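Local coordinates for mannosylglycerate hydrolase MGH1-like glycoside hydrolase domain-containing protein (Thermus thermophilus HB8, PDB 4WVA) that hydrolyses mannosylglycerate, a solute made by thermophiles under osmotic stress, to mannose and glycerate, and cleaves glucosylglycerate with similar efficiency, at residues M164-A169 / R348-P353; P195-R200 / G390-Y395. All blocks are in the same frame, centred on the assembly; numbering follows the deposited sequence.

Contact 1: M164-A169 / R348-P353; sequences MDNSPA and RYWRGP. With TRS (2-amino-2-hydroxymethyl-propane-1,3-diol), chain D.
The Tyr349 hydroxyl donates to Asp165 OD2 (OH to OD2 2.8 Å), coming from above the carboxylate plane, which stands nearly perpendicular to the phenol ring. Asn166 suits its place by accepting through side chain and backbone alike: OD1 takes the Trp350 amide N at 2.9 Å on a lone pair, and the carbonyl O receives NH1 of Arg351. A bend at chi3 (71°) turns that guanidinium toward Asn166 O, with Pro168 CG over one face, while Asp171 and Glu345 take its charge in salt bridges. Water 1 donates to Trp350 O and also bonds Ser167 OG.

Apolar packing centres on the Trp350 indole, whose broad face suits Met164. Met164 CA stands over the five-membered ring in a CH-pi contact, 3.3 Å from the centroid, and the Met164 chain runs on past the six-membered ring, its SD forming an oblique Met-aromatic contact.

The bound Tris molecule gathers the polar tips. The indole also offers an N-H: Trp350 NE1 donates to Tris O3 at 2.9 Å, nearly straight (166°), and Tyr349 OH accepts from Tris N and O3. Asp165 is probably the proton donor, and Tyr349 and Trp350 probably bind substrate, consistent with a network that positions the acid beside the sugar.

Contact 2: P195-R200 / G390-Y395; sequences PEERPR and GFREYY
Tyr394 reaches across from 390-395 and donates its hydroxyl to the backbone carbonyl of Glu197, OH to O 2.6 Å, approaching from above the carbonyl plane. This is the close part of the contact. The first torsion of Tyr394 (chi1 37°) sets the ring between its own backbone N and carbonyl carbon, and the phenol is long enough to span the 9.5 Å between Tyr394 CA and Glu197 CA. Glu197 CB also packs against the hydroxyl, at 3.7 Å from Tyr394 OH.

Around that bond the contact is looser and relies on water and on charges held apart. Water 2 donates to Glu393 OE1 and to Tyr394 OH and accepts from Arg198 NH1, lying in the plane of the guanidinium at its edge. Arg198 NH1 and Glu393 OE2 remain 4.5 Å apart, beyond a salt bridge; Asp189 pairs with Arg198, and Tyr28 bonds to both side chains. On the partly exposed side, Glu197 and Arg392 face each other at a similar separation, each turning to the backbone of Gly404.

Arginine suits a site for an anionic substrate; Arg198 probably binds substrate and Glu393 is probably the proton acceptor, consistent with the active site of a GH63 (alpha/alpha)6 barrel, where a loop and a short strand meet.

Overall arrangement
Both contacts are buried, their centres about 10 Å apart, and their segments alternate along the chain; contact 1 joins two loops, contact 2 a loop and a short strand. Contact 1 is the more extensive, with 507 Å² buried against 161 Å² in contact 2, and combines aromatic packing with direct bonds; contact 2 has a single direct hydrogen bond and a bridging water. Both keep some charged residues partly exposed. They meet where Arg348 NH1 lies 2.9 Å from Arg198 O, a probable hydrogen bond, and where the Tyr349 and Tyr394 rings pack together; the Arg198 guanidinium forms a cation-pi contact with Tyr349. Contact 1 thus supplies the probable acid and contact 2 the probable base of one pocket.

Contact 1: M164-A169 / R348-P353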
# COMPACT_ATOMS: atom_id res chain seq x y z
N MET A 164 3.81 -27.73 4.64
CA MET A 164 4.56 -27.73 5.88
C MET A 164 3.84 -28.64 6.87
O MET A 164 3.27 -28.23 7.89
CB MET A 164 4.71 -26.31 6.41
CG MET A 164 5.34 -25.39 5.39
SD MET A 164 5.59 -23.73 6.06
CE MET A 164 6.25 -22.85 4.64
N ASP A 165 3.89 -29.92 6.52
CA ASP A 165 2.90 -30.90 6.98
C ASP A 165 2.66 -30.89 8.48
O ASP A 165 1.52 -30.87 8.93
CB ASP A 165 3.32 -32.33 6.58
CG ASP A 165 3.68 -32.48 5.12
OD1 ASP A 165 3.61 -31.52 4.31
OD2 ASP A 165 4.07 -33.62 4.75
N ASN A 166 3.73 -30.94 9.26
CA ASN A 166 3.62 -31.03 10.71
C ASN A 166 4.06 -29.76 11.43
O ASN A 166 4.54 -29.80 12.57
CB ASN A 166 4.37 -32.26 11.24
CG ASN A 166 5.88 -32.09 11.20
OD1 ASN A 166 6.41 -31.28 10.42
ND2 ASN A 166 6.58 -32.85 12.05
N SER A 167 3.92 -28.61 10.77
CA SER A 167 4.20 -27.34 11.44
C SER A 167 3.49 -27.31 12.80
O SER A 167 2.33 -27.71 12.87
CB SER A 167 3.65 -26.18 10.61
OG SER A 167 3.90 -24.95 11.28
N PRO A 168 4.17 -26.84 13.87
CA PRO A 168 3.48 -26.72 15.17
C PRO A 168 2.25 -25.83 15.13
O PRO A 168 1.37 -25.95 15.98
CB PRO A 168 4.56 -26.14 16.09
CG PRO A 168 5.83 -26.60 15.47
CD PRO A 168 5.57 -26.44 13.99
N ALA A 169 2.16 -24.95 14.13
CA ALA A 169 0.94 -24.15 13.95
C ALA A 169 -0.32 -25.01 13.82
O ALA A 169 -1.40 -24.60 14.27
CB ALA A 169 1.08 -23.23 12.74
N ARG A 348 12.91 -32.70 13.37
CA ARG A 348 11.62 -33.26 12.95
C ARG A 348 10.86 -32.38 11.95
O ARG A 348 9.91 -31.69 12.32
CB ARG A 348 10.72 -33.61 14.14
CG ARG A 348 9.62 -34.59 13.73
CD ARG A 348 8.62 -34.87 14.83
NE ARG A 348 9.21 -35.61 15.93
CZ ARG A 348 9.34 -36.94 15.99
NH1 ARG A 348 8.94 -37.73 15.00
NH2 ARG A 348 9.89 -37.49 17.06
N TYR A 349 11.32 -32.43 10.70
CA TYR A 349 10.53 -32.03 9.54
C TYR A 349 10.27 -30.52 9.57
O TYR A 349 11.20 -29.75 9.38
CB TYR A 349 9.26 -32.90 9.46
CG TYR A 349 8.62 -33.11 8.10
CD1 TYR A 349 9.37 -33.15 6.93
CD2 TYR A 349 7.27 -33.38 7.99
CE1 TYR A 349 8.78 -33.40 5.69
CE2 TYR A 349 6.68 -33.63 6.78
CZ TYR A 349 7.42 -33.63 5.62
OH TYR A 349 6.82 -33.89 4.40
N TRP A 350 9.02 -30.10 9.80
CA TRP A 350 8.69 -28.66 9.85
C TRP A 350 8.61 -28.05 11.25
O TRP A 350 8.07 -26.96 11.43
CB TRP A 350 7.39 -28.42 9.07
CG TRP A 350 7.55 -28.62 7.60
CD1 TRP A 350 7.27 -29.73 6.90
CD2 TRP A 350 8.03 -27.65 6.67
NE1 TRP A 350 7.55 -29.54 5.57
CE2 TRP A 350 8.02 -28.26 5.40
CE3 TRP A 350 8.47 -26.33 6.78
CZ2 TRP A 350 8.43 -27.60 4.25
CZ3 TRP A 350 8.90 -25.68 5.63
CH2 TRP A 350 8.86 -26.31 4.39
N ARG A 351 9.19 -28.72 12.25
CA ARG A 351 9.14 -28.26 13.61
C ARG A 351 10.47 -27.69 14.11
O ARG A 351 10.72 -27.65 15.31
CB ARG A 351 8.65 -29.41 14.51
CG ARG A 351 7.34 -30.00 14.00
CD ARG A 351 6.81 -31.09 14.90
NE ARG A 351 6.31 -30.62 16.18
CZ ARG A 351 5.06 -30.22 16.42
NH1 ARG A 351 4.14 -30.16 15.46
NH2 ARG A 351 4.72 -29.87 17.67
N GLY A 352 11.33 -27.23 13.19
CA GLY A 352 12.64 -26.71 13.58
C GLY A 352 13.71 -26.71 12.49
O GLY A 352 14.47 -25.75 12.36
N PRO A 353 13.79 -27.80 11.71
CA PRO A 353 14.80 -27.85 10.66
C PRO A 353 14.76 -26.70 9.63
O PRO A 353 13.71 -26.08 9.42
CB PRO A 353 14.51 -29.17 9.97
CG PRO A 353 14.01 -30.03 11.07
CD PRO A 353 13.11 -29.11 11.85
C TRS D . 6.74 -32.63 1.24
C1 TRS D . 7.22 -32.09 -0.10
C2 TRS D . 5.77 -33.79 0.95
C3 TRS D . 6.10 -31.54 2.09
N TRS D . 7.93 -33.10 1.99
O1 TRS D . 7.83 -33.14 -0.88
O2 TRS D . 4.98 -34.19 2.08
O3 TRS D . 6.91 -31.22 3.25
O HOH W 1 6.52 -24.85 10.75

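Contact 2: P195-R200 / G390-Y395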
# COMPACT_ATOMS: atom_id res chain seq x y z
N PRO A 195 11.91 -42.39 11.49
CA PRO A 195 10.69 -41.83 12.07
C PRO A 195 10.88 -40.57 12.92
O PRO A 195 9.96 -39.76 12.98
CB PRO A 195 10.15 -42.98 12.95
CG PRO A 195 10.65 -44.21 12.28
CD PRO A 195 12.01 -43.84 11.76
N GLU A 196 12.04 -40.41 13.56
CA GLU A 196 12.33 -39.24 14.40
C GLU A 196 12.36 -37.94 13.57
O GLU A 196 12.26 -36.85 14.14
CB GLU A 196 13.65 -39.41 15.15
CG GLU A 196 13.62 -40.47 16.25
CD GLU A 196 14.92 -40.56 17.03
OE1 GLU A 196 15.53 -39.50 17.31
OE2 GLU A 196 15.34 -41.69 17.39
N GLU A 197 12.50 -38.07 12.25
CA GLU A 197 12.58 -36.92 11.35
C GLU A 197 11.27 -36.68 10.61
O GLU A 197 11.18 -35.77 9.78
CB GLU A 197 13.72 -37.13 10.35
CG GLU A 197 15.09 -37.14 11.02
CD GLU A 197 16.21 -37.62 10.12
OE1 GLU A 197 16.04 -37.68 8.90
OE2 GLU A 197 17.30 -37.92 10.66
N ARG A 198 10.25 -37.46 10.93
CA ARG A 198 8.97 -37.45 10.23
C ARG A 198 7.79 -37.12 11.16
O ARG A 198 7.93 -37.16 12.38
CB ARG A 198 8.73 -38.83 9.61
CG ARG A 198 9.72 -39.20 8.51
CD ARG A 198 9.54 -38.35 7.25
NE ARG A 198 8.21 -38.52 6.65
CZ ARG A 198 7.77 -37.84 5.59
NH1 ARG A 198 8.57 -36.95 5.01
NH2 ARG A 198 6.54 -38.05 5.12
N PRO A 199 6.61 -36.81 10.57
CA PRO A 199 5.43 -36.66 11.42
C PRO A 199 5.18 -37.93 12.22
O PRO A 199 5.52 -39.02 11.76
CB PRO A 199 4.29 -36.45 10.41
CG PRO A 199 4.95 -35.94 9.18
CD PRO A 199 6.28 -36.66 9.14
N ARG A 200 4.62 -37.76 13.40
CA ARG A 200 4.32 -38.89 14.29
C ARG A 200 3.07 -39.64 13.88
O ARG A 200 2.31 -39.22 13.01
CB ARG A 200 4.16 -38.38 15.71
CG ARG A 200 5.43 -37.79 16.27
CD ARG A 200 5.20 -37.32 17.68
NE ARG A 200 6.26 -36.43 18.15
CZ ARG A 200 7.14 -36.71 19.11
NH1 ARG A 200 7.12 -37.88 19.74
NH2 ARG A 200 8.05 -35.80 19.46
N GLY A 390 25.41 -32.27 1.41
CA GLY A 390 24.73 -32.62 0.18
C GLY A 390 23.31 -32.10 0.17
O GLY A 390 22.94 -31.23 0.96
N PHE A 391 22.53 -32.63 -0.77
CA PHE A 391 21.20 -32.12 -1.09
C PHE A 391 20.16 -32.94 -0.36
O PHE A 391 19.77 -34.00 -0.80
CB PHE A 391 21.00 -32.13 -2.59
CG PHE A 391 22.04 -31.30 -3.32
CD1 PHE A 391 22.02 -29.92 -3.23
CD2 PHE A 391 23.07 -31.91 -4.03
CE1 PHE A 391 22.99 -29.15 -3.86
CE2 PHE A 391 24.03 -31.15 -4.67
CZ PHE A 391 23.99 -29.77 -4.59
N ARG A 392 19.75 -32.41 0.78
CA ARG A 392 18.84 -33.08 1.70
C ARG A 392 17.57 -32.25 1.80
O ARG A 392 17.54 -31.06 1.44
CB ARG A 392 19.46 -33.21 3.08
CG ARG A 392 20.74 -34.06 3.10
CD ARG A 392 20.50 -35.51 2.71
NE ARG A 392 19.54 -36.19 3.58
CZ ARG A 392 19.83 -36.78 4.73
NH1 ARG A 392 21.07 -36.79 5.21
NH2 ARG A 392 18.86 -37.36 5.44
N GLU A 393 16.53 -32.90 2.30
CA GLU A 393 15.23 -32.25 2.42
C GLU A 393 15.26 -31.10 3.45
O GLU A 393 14.66 -30.04 3.23
CB GLU A 393 14.16 -33.29 2.75
CG GLU A 393 12.73 -32.86 2.47
CD GLU A 393 11.71 -33.96 2.75
OE1 GLU A 393 12.13 -35.10 3.06
OE2 GLU A 393 10.48 -33.70 2.63
N TYR A 394 15.95 -31.29 4.58
CA TYR A 394 16.06 -30.25 5.60
C TYR A 394 17.29 -30.53 6.44
O TYR A 394 17.95 -31.57 6.25
CB TYR A 394 14.80 -30.14 6.47
CG TYR A 394 14.13 -31.46 6.79
CD1 TYR A 394 13.29 -32.06 5.87
CD2 TYR A 394 14.35 -32.11 8.00
CE1 TYR A 394 12.71 -33.28 6.12
CE2 TYR A 394 13.75 -33.32 8.26
CZ TYR A 394 12.93 -33.90 7.31
OH TYR A 394 12.30 -35.12 7.53
N TYR A 395 17.62 -29.59 7.30
CA TYR A 395 18.87 -29.61 8.04
C TYR A 395 18.65 -29.19 9.47
O TYR A 395 17.86 -28.30 9.75
CB TYR A 395 19.91 -28.69 7.39
CG TYR A 395 20.18 -29.01 5.94
CD1 TYR A 395 19.35 -28.53 4.94
CD2 TYR A 395 21.25 -29.82 5.57
CE1 TYR A 395 19.58 -28.82 3.61
CE2 TYR A 395 21.47 -30.13 4.24
CZ TYR A 395 20.63 -29.64 3.26
OH TYR A 395 20.84 -29.93 1.93
O HOH W 2 11.26 -36.51 5.20